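Local structure of acetylene hydratase (Pelobacter acetylenicus, 2E7Z) at residues A[80-91]-A[493-502]. The protein catalyses the hydration of acetylene to acetaldehyde, using a tungsten-bis(molybdopterin guanine dinucleotide) cofactor and a [4Fe-4S] cluster. Numbering follows the deposited sequence. Where two conformers were deposited one is given.
Sequences WDQALDEIAEKL and YFIRELAVRM
A salt-bridge network of Asp81, Asp85, Glu497 and Arg501 lines one flank of the packing between segments 80-91 and 493-502, which lie on helices 80-98 and 491-501. Arg501 reaches across with its chain extended from CG to NE. Arg501 NE donates to Asp85 OD1 at 2.7 Å, meeting the anti side of the carboxylate. Arg501 NH2 adds a salt bridge to Asp81 OD1 at 2.8 Å and a weak bond to Asp85 OD1. Arg501 NH1 turns back to its own helix, where it bonds Glu497 OE1 at 2.8 Å and the carbonyl O of Glu497, approached from above the carbonyl plane. These partners ring the guanidinium edge and fix its rotation, while Leu84 CB lies 3.4 Å over the centre of one face of the Arg501 guanidinium. A leucine in place of Arg501 would probably leave the three carboxylates without their shared positive mate and free Glu497 to turn.

The axes of the short segments cross at -52° and come within 9.5 Å at their closest, with knobs-into-holes packing. Leu84 is a knob among Phe494, Glu497, Leu498 and Arg501; Arg501 is one among Asp81, Leu84, Asp85 and Ala88. Together the helices cover part of the mixed sheet in the molybdopterin oxidoreductase fold: Phe494 rests on strands 408-412 and 452-455, and Leu91 on the former.

At the Trp80 end, Tyr493 forms a T-shaped pair, its CE2 edge pointing at the indole face, planes at 89°. CG of Tyr493 stands anti to the backbone N (chi1 178°), which carries the ring over to Trp80. Trp80 NE1 bonds Glu487 O. Toward the other end, Ala88 CB meets Arg501 CB at 3.5 Å and Leu498 CD1 at 3.8 Å. Beyond it, the bent chain of Met502 brings CE to 3.7 Å from Leu91 CD2.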
ATOM      1  N   TRP A  80     -15.881 -19.503  18.313  1.00 12.02           N
ATOM      2  CA  TRP A  80     -14.431 -19.320  18.079  1.00 11.70           C
ATOM      3  C   TRP A  80     -13.642 -20.599  18.399  1.00 12.55           C
ATOM      4  O   TRP A  80     -12.764 -21.013  17.652  1.00 11.61           O
ATOM      5  CB  TRP A  80     -13.897 -18.163  18.916  1.00 11.29           C
ATOM      6  CG  TRP A  80     -14.015 -16.837  18.246  1.00 10.46           C
ATOM      7  CD1 TRP A  80     -15.041 -15.936  18.376  1.00 11.00           C
ATOM      8  CD2 TRP A  80     -13.098 -16.277  17.290  1.00 10.36           C
ATOM      9  NE1 TRP A  80     -14.795 -14.823  17.567  1.00 11.73           N
ATOM     10  CE2 TRP A  80     -13.610 -15.017  16.898  1.00  9.67           C
ATOM     11  CE3 TRP A  80     -11.891 -16.711  16.748  1.00 10.17           C
ATOM     12  CZ2 TRP A  80     -12.942 -14.181  16.007  1.00 10.28           C
ATOM     13  CZ3 TRP A  80     -11.219 -15.868  15.841  1.00 11.15           C
ATOM     14  CH2 TRP A  80     -11.744 -14.629  15.486  1.00  9.42           C
ATOM     15  N   ASP A  81     -13.989 -21.238  19.522  1.00 13.04           N
ATOM     16  CA  ASP A  81     -13.265 -22.416  19.956  1.00 14.90           C
ATOM     17  C   ASP A  81     -13.338 -23.539  18.908  1.00 13.73           C
ATOM     18  O   ASP A  81     -12.320 -24.161  18.568  1.00 14.28           O
ATOM     19  CB  ASP A  81     -13.842 -22.894  21.310  1.00 15.95           C
ATOM     20  CG  ASP A  81     -13.048 -24.031  21.938  1.00 21.58           C
ATOM     21  OD1 ASP A  81     -11.823 -23.865  22.107  1.00 29.41           O
ATOM     22  OD2 ASP A  81     -13.653 -25.082  22.293  1.00 29.00           O
ATOM     23  N   GLN A  82     -14.549 -23.794  18.396  1.00 13.99           N
ATOM     24  CA  GLN A  82     -14.721 -24.842  17.405  1.00 13.66           C
ATOM     25  C   GLN A  82     -14.080 -24.460  16.066  1.00 13.64           C
ATOM     26  O   GLN A  82     -13.435 -25.292  15.416  1.00 13.85           O
ATOM     27  CB  GLN A  82     -16.189 -25.188  17.215  1.00 15.30           C
ATOM     28  CG  GLN A  82     -16.395 -26.397  16.311  1.00 16.62           C
ATOM     29  CD  GLN A  82     -15.869 -27.711  16.915  1.00 21.98           C
ATOM     30  OE1 GLN A  82     -15.742 -27.859  18.138  1.00 25.22           O
ATOM     31  NE2 GLN A  82     -15.586 -28.678  16.049  1.00 25.11           N
ATOM     32  N   ALA A  83     -14.242 -23.195  15.668  1.00 12.96           N
ATOM     33  CA  ALA A  83     -13.615 -22.729  14.430  1.00 12.69           C
ATOM     34  C   ALA A  83     -12.109 -22.912  14.492  1.00 11.81           C
ATOM     35  O   ALA A  83     -11.527 -23.445  13.575  1.00 11.56           O
ATOM     36  CB  ALA A  83     -13.957 -21.259  14.171  1.00 12.37           C
ATOM     37  N   LEU A  84     -11.503 -22.511  15.601  1.00 11.73           N
ATOM     38  CA  LEU A  84     -10.061 -22.616  15.748  1.00 12.19           C
ATOM     39  C   LEU A  84      -9.617 -24.084  15.794  1.00 11.63           C
ATOM     40  O   LEU A  84      -8.581 -24.438  15.229  1.00 11.48           O
ATOM     41  CB  LEU A  84      -9.624 -21.864  17.004  1.00 12.39           C
ATOM     42  CG  LEU A  84      -9.778 -20.341  16.959  1.00 15.86           C
ATOM     43  CD1 LEU A  84     -10.049 -19.789  18.370  1.00 19.17           C
ATOM     44  CD2 LEU A  84      -8.558 -19.722  16.350  1.00 17.60           C
ATOM     45  N   ASP A  85     -10.392 -24.934  16.476  1.00 12.05           N
ATOM     46  CA  ASP A  85     -10.053 -26.352  16.512  1.00 12.38           C
ATOM     47  C   ASP A  85     -10.031 -26.930  15.095  1.00 11.73           C
ATOM     48  O   ASP A  85      -9.092 -27.638  14.718  1.00 12.51           O
ATOM     49  CB  ASP A  85     -11.080 -27.135  17.323  1.00 13.17           C
ATOM     50  CG  ASP A  85     -10.897 -26.984  18.834  1.00 14.47           C
ATOM     51  OD1 ASP A  85      -9.905 -26.352  19.289  1.00 15.77           O
ATOM     52  OD2 ASP A  85     -11.765 -27.523  19.556  1.00 18.05           O
ATOM     53  N   GLU A  86     -11.057 -26.601  14.311  1.00 11.98           N
ATOM     54  CA  GLU A  86     -11.164 -27.151  12.960  1.00 12.05           C
ATOM     55  C   GLU A  86     -10.114 -26.581  12.019  1.00 11.73           C
ATOM     56  O   GLU A  86      -9.550 -27.301  11.208  1.00 12.92           O
ATOM     57  CB  GLU A  86     -12.569 -26.936  12.395  1.00 12.50           C
ATOM     58  CG  GLU A  86     -13.602 -27.763  13.170  1.00 14.20           C
ATOM     59  CD  GLU A  86     -15.029 -27.632  12.645  1.00 16.80           C
ATOM     60  OE1 GLU A  86     -15.234 -27.031  11.568  1.00 17.89           O
ATOM     61  OE2 GLU A  86     -15.971 -28.125  13.321  1.00 19.17           O
ATOM     62  N   ILE A  87      -9.870 -25.281  12.137  1.00 10.54           N
ATOM     63  CA  ILE A  87      -8.841 -24.635  11.323  1.00 10.36           C
ATOM     64  C   ILE A  87      -7.482 -25.286  11.599  1.00 11.00           C
ATOM     65  O   ILE A  87      -6.746 -25.657  10.665  1.00 11.14           O
ATOM     66  CB  ILE A  87      -8.847 -23.119  11.558  1.00 10.70           C
ATOM     67  CG1 ILE A  87     -10.093 -22.500  10.917  1.00  9.85           C
ATOM     68  CG2 ILE A  87      -7.604 -22.471  10.972  1.00 10.56           C
ATOM     69  CD1 ILE A  87     -10.407 -21.084  11.431  1.00 11.55           C
ATOM     70  N   ALA A  88      -7.148 -25.484  12.888  1.00 10.89           N
ATOM     71  CA  ALA A  88      -5.866 -26.083  13.253  1.00 10.77           C
ATOM     72  C   ALA A  88      -5.761 -27.529  12.752  1.00 11.23           C
ATOM     73  O   ALA A  88      -4.733 -27.944  12.201  1.00 12.86           O
ATOM     74  CB  ALA A  88      -5.658 -26.025  14.766  1.00 10.86           C
ATOM     75  N   GLU A  89      -6.846 -28.289  12.928  1.00 12.40           N
ATOM     76  CA  GLU A  89      -6.842 -29.668  12.468  1.00 13.06           C
ATOM     77  C   GLU A  89      -6.593 -29.753  10.954  1.00 12.45           C
ATOM     78  O   GLU A  89      -5.782 -30.556  10.495  1.00 12.97           O
ATOM     79  CB  GLU A  89      -8.169 -30.347  12.806  1.00 14.61           C
ATOM     80  CG  GLU A  89      -8.274 -31.783  12.288  1.00 20.33           C
ATOM     81  CD  GLU A  89      -9.682 -32.354  12.419  1.00 28.69           C
ATOM     82  OE1 GLU A  89     -10.647 -31.580  12.671  1.00 33.23           O
ATOM     83  OE2 GLU A  89      -9.823 -33.587  12.259  1.00 33.23           O
ATOM     84  N   LYS A  90      -7.303 -28.919  10.190  0.50  9.46           N
ATOM     85  CA  LYS A  90      -7.146 -28.938   8.740  0.50 10.80           C
ATOM     86  C   LYS A  90      -5.778 -28.413   8.295  0.50  9.31           C
ATOM     87  O   LYS A  90      -5.160 -28.971   7.394  0.50  7.48           O
ATOM     88  CB  LYS A  90      -8.265 -28.152   8.060  0.50 11.41           C
ATOM     89  CG  LYS A  90      -8.207 -28.225   6.541  0.50 12.42           C
ATOM     90  CD  LYS A  90      -9.587 -28.229   5.876  0.50 17.28           C
ATOM     91  CE  LYS A  90      -9.559 -29.091   4.617  0.50 16.85           C
ATOM     92  NZ  LYS A  90     -10.773 -28.969   3.786  0.50 20.85           N
ATOM     93  N   LEU A  91      -5.299 -27.348   8.936  1.00 10.71           N
ATOM     94  CA  LEU A  91      -3.977 -26.830   8.616  1.00 10.76           C
ATOM     95  C   LEU A  91      -2.872 -27.861   8.904  1.00 11.71           C
ATOM     96  O   LEU A  91      -1.930 -27.997   8.134  1.00 11.51           O
ATOM     97  CB  LEU A  91      -3.722 -25.562   9.418  1.00 10.90           C
ATOM     98  CG  LEU A  91      -2.406 -24.838   9.143  1.00 10.26           C
ATOM     99  CD1 LEU A  91      -2.362 -24.407   7.693  1.00 10.65           C
ATOM    100  CD2 LEU A  91      -2.307 -23.653  10.088  1.00  9.88           C
ATOM    101  N   TYR A 493      -5.771 -12.361  19.258  1.00  8.28           N
ATOM    102  CA  TYR A 493      -6.564 -13.476  19.759  1.00  9.08           C
ATOM    103  C   TYR A 493      -6.549 -14.635  18.752  1.00  9.18           C
ATOM    104  O   TYR A 493      -6.245 -15.767  19.113  1.00  9.31           O
ATOM    105  CB  TYR A 493      -7.984 -13.022  20.049  1.00  9.84           C
ATOM    106  CG  TYR A 493      -8.864 -14.122  20.532  1.00 11.38           C
ATOM    107  CD1 TYR A 493      -8.895 -14.475  21.885  1.00 12.43           C
ATOM    108  CD2 TYR A 493      -9.663 -14.842  19.640  1.00 11.95           C
ATOM    109  CE1 TYR A 493      -9.720 -15.506  22.328  1.00 14.71           C
ATOM    110  CE2 TYR A 493     -10.450 -15.890  20.075  1.00 14.58           C
ATOM    111  CZ  TYR A 493     -10.461 -16.207  21.420  1.00 14.96           C
ATOM    112  OH  TYR A 493     -11.272 -17.211  21.887  1.00 18.64           O
ATOM    113  N   PHE A 494      -6.891 -14.352  17.496  1.00  8.77           N
ATOM    114  CA  PHE A 494      -6.869 -15.365  16.450  1.00  8.62           C
ATOM    115  C   PHE A 494      -5.480 -16.009  16.351  1.00  8.24           C
ATOM    116  O   PHE A 494      -5.371 -17.237  16.365  1.00  8.69           O
ATOM    117  CB  PHE A 494      -7.275 -14.740  15.087  1.00  9.66           C
ATOM    118  CG  PHE A 494      -6.992 -15.630  13.902  1.00 10.51           C
ATOM    119  CD1 PHE A 494      -7.576 -16.875  13.783  1.00 10.92           C
ATOM    120  CD2 PHE A 494      -6.067 -15.253  12.924  1.00 15.18           C
ATOM    121  CE1 PHE A 494      -7.316 -17.712  12.704  1.00 12.20           C
ATOM    122  CE2 PHE A 494      -5.801 -16.099  11.827  1.00 17.67           C
ATOM    123  CZ  PHE A 494      -6.442 -17.328  11.725  1.00 15.29           C
ATOM    124  N   ILE A 495      -4.436 -15.193  16.239  1.00  7.55           N
ATOM    125  CA  ILE A 495      -3.097 -15.757  16.031  1.00  8.05           C
ATOM    126  C   ILE A 495      -2.673 -16.637  17.222  1.00  7.93           C
ATOM    127  O   ILE A 495      -2.167 -17.749  17.040  1.00  8.56           O
ATOM    128  CB  ILE A 495      -2.047 -14.616  15.815  1.00  7.77           C
ATOM    129  CG1 ILE A 495      -2.280 -13.953  14.463  1.00  8.31           C
ATOM    130  CG2 ILE A 495      -0.593 -15.147  15.896  1.00  9.49           C
ATOM    131  CD1 ILE A 495      -1.779 -12.491  14.400  1.00  8.12           C
ATOM    132  N   ARG A 496      -2.868 -16.141  18.443  1.00  8.06           N
ATOM    133  CA  ARG A 496      -2.434 -16.897  19.606  1.00  8.52           C
ATOM    134  C   ARG A 496      -3.203 -18.204  19.742  1.00  8.82           C
ATOM    135  O   ARG A 496      -2.633 -19.253  20.055  1.00  9.50           O
ATOM    136  CB  ARG A 496      -2.588 -16.096  20.892  1.00  9.25           C
ATOM    137  CG  ARG A 496      -1.928 -16.827  22.059  1.00 10.60           C
ATOM    138  CD  ARG A 496      -2.182 -16.184  23.411  1.00 13.81           C
ATOM    139  NE  ARG A 496      -1.156 -16.699  24.337  1.00 16.60           N
ATOM    140  CZ  ARG A 496      -1.251 -17.811  25.070  1.00 18.80           C
ATOM    141  NH1 ARG A 496      -2.382 -18.524  25.094  1.00 19.94           N
ATOM    142  NH2 ARG A 496      -0.220 -18.179  25.832  1.00 21.04           N
ATOM    143  N   GLU A 497      -4.515 -18.138  19.555  1.00  8.42           N
ATOM    144  CA  GLU A 497      -5.340 -19.342  19.687  1.00  9.57           C
ATOM    145  C   GLU A 497      -4.918 -20.398  18.664  1.00  9.35           C
ATOM    146  O   GLU A 497      -4.866 -21.592  18.962  1.00 10.09           O
ATOM    147  CB  GLU A 497      -6.821 -19.001  19.524  1.00 11.29           C
ATOM    148  CG  GLU A 497      -7.393 -18.205  20.683  1.00 12.32           C
ATOM    149  CD  GLU A 497      -7.532 -19.019  21.950  1.00 15.47           C
ATOM    150  OE1 GLU A 497      -7.860 -20.219  21.868  1.00 16.63           O
ATOM    151  OE2 GLU A 497      -7.342 -18.437  23.033  1.00 20.46           O
ATOM    152  N   LEU A 498      -4.596 -19.969  17.453  1.00  9.07           N
ATOM    153  CA  LEU A 498      -4.108 -20.914  16.459  1.00  9.93           C
ATOM    154  C   LEU A 498      -2.711 -21.430  16.823  1.00 10.10           C
ATOM    155  O   LEU A 498      -2.455 -22.622  16.722  1.00 10.14           O
ATOM    156  CB  LEU A 498      -4.136 -20.277  15.057  1.00 10.39           C
ATOM    157  CG  LEU A 498      -3.786 -21.175  13.879  1.00 12.25           C
ATOM    158  CD1 LEU A 498      -4.619 -22.467  13.814  1.00 13.76           C
ATOM    159  CD2 LEU A 498      -3.977 -20.374  12.599  1.00 14.41           C
ATOM    160  N   ALA A 499      -1.818 -20.534  17.247  1.00 10.06           N
ATOM    161  CA  ALA A 499      -0.456 -20.916  17.626  1.00 10.54           C
ATOM    162  C   ALA A 499      -0.478 -21.975  18.710  1.00 11.52           C
ATOM    163  O   ALA A 499       0.261 -22.954  18.636  1.00 11.37           O
ATOM    164  CB  ALA A 499       0.288 -19.703  18.101  1.00 10.83           C
ATOM    165  N   VAL A 500      -1.316 -21.796  19.725  1.00 11.36           N
ATOM    166  CA  VAL A 500      -1.404 -22.794  20.793  1.00 12.66           C
ATOM    167  C   VAL A 500      -1.785 -24.166  20.228  1.00 12.53           C
ATOM    168  O   VAL A 500      -1.142 -25.179  20.538  1.00 12.46           O
ATOM    169  CB  VAL A 500      -2.370 -22.334  21.906  1.00 12.52           C
ATOM    170  CG1 VAL A 500      -2.665 -23.469  22.895  1.00 14.84           C
ATOM    171  CG2 VAL A 500      -1.813 -21.091  22.631  1.00 13.20           C
ATOM    172  N   ARG A 501      -2.781 -24.193  19.348  1.00 11.65           N
ATOM    173  CA  ARG A 501      -3.232 -25.458  18.756  1.00 11.81           C
ATOM    174  C   ARG A 501      -2.217 -26.094  17.829  1.00 12.50           C
ATOM    175  O   ARG A 501      -2.244 -27.301  17.617  1.00 13.42           O
ATOM    176  CB  ARG A 501      -4.567 -25.268  18.038  1.00 11.59           C
ATOM    177  CG  ARG A 501      -5.726 -24.950  18.981  1.00 11.53           C
ATOM    178  CD  ARG A 501      -6.912 -24.392  18.199  1.00 11.31           C
ATOM    179  NE  ARG A 501      -8.143 -24.297  18.977  1.00 11.57           N
ATOM    180  CZ  ARG A 501      -8.408 -23.337  19.862  1.00 11.04           C
ATOM    181  NH1 ARG A 501      -7.519 -22.355  20.106  1.00 12.79           N
ATOM    182  NH2 ARG A 501      -9.568 -23.355  20.495  1.00 14.66           N
ATOM    183  N   MET A 502      -1.335 -25.283  17.272  1.00 12.71           N
ATOM    184  CA  MET A 502      -0.268 -25.772  16.399  1.00 13.01           C
ATOM    185  C   MET A 502       0.978 -26.182  17.178  1.00 13.65           C
ATOM    186  O   MET A 502       1.988 -26.532  16.571  1.00 15.33           O
ATOM    187  CB  MET A 502       0.089 -24.707  15.330  1.00 11.97           C
ATOM    188  CG  MET A 502      -1.108 -24.328  14.404  1.00 12.05           C
ATOM    189  SD  MET A 502      -1.883 -25.729  13.542  1.00 13.48           S
ATOM    190  CE  MET A 502      -0.599 -26.134  12.318  1.00 13.91           C
TER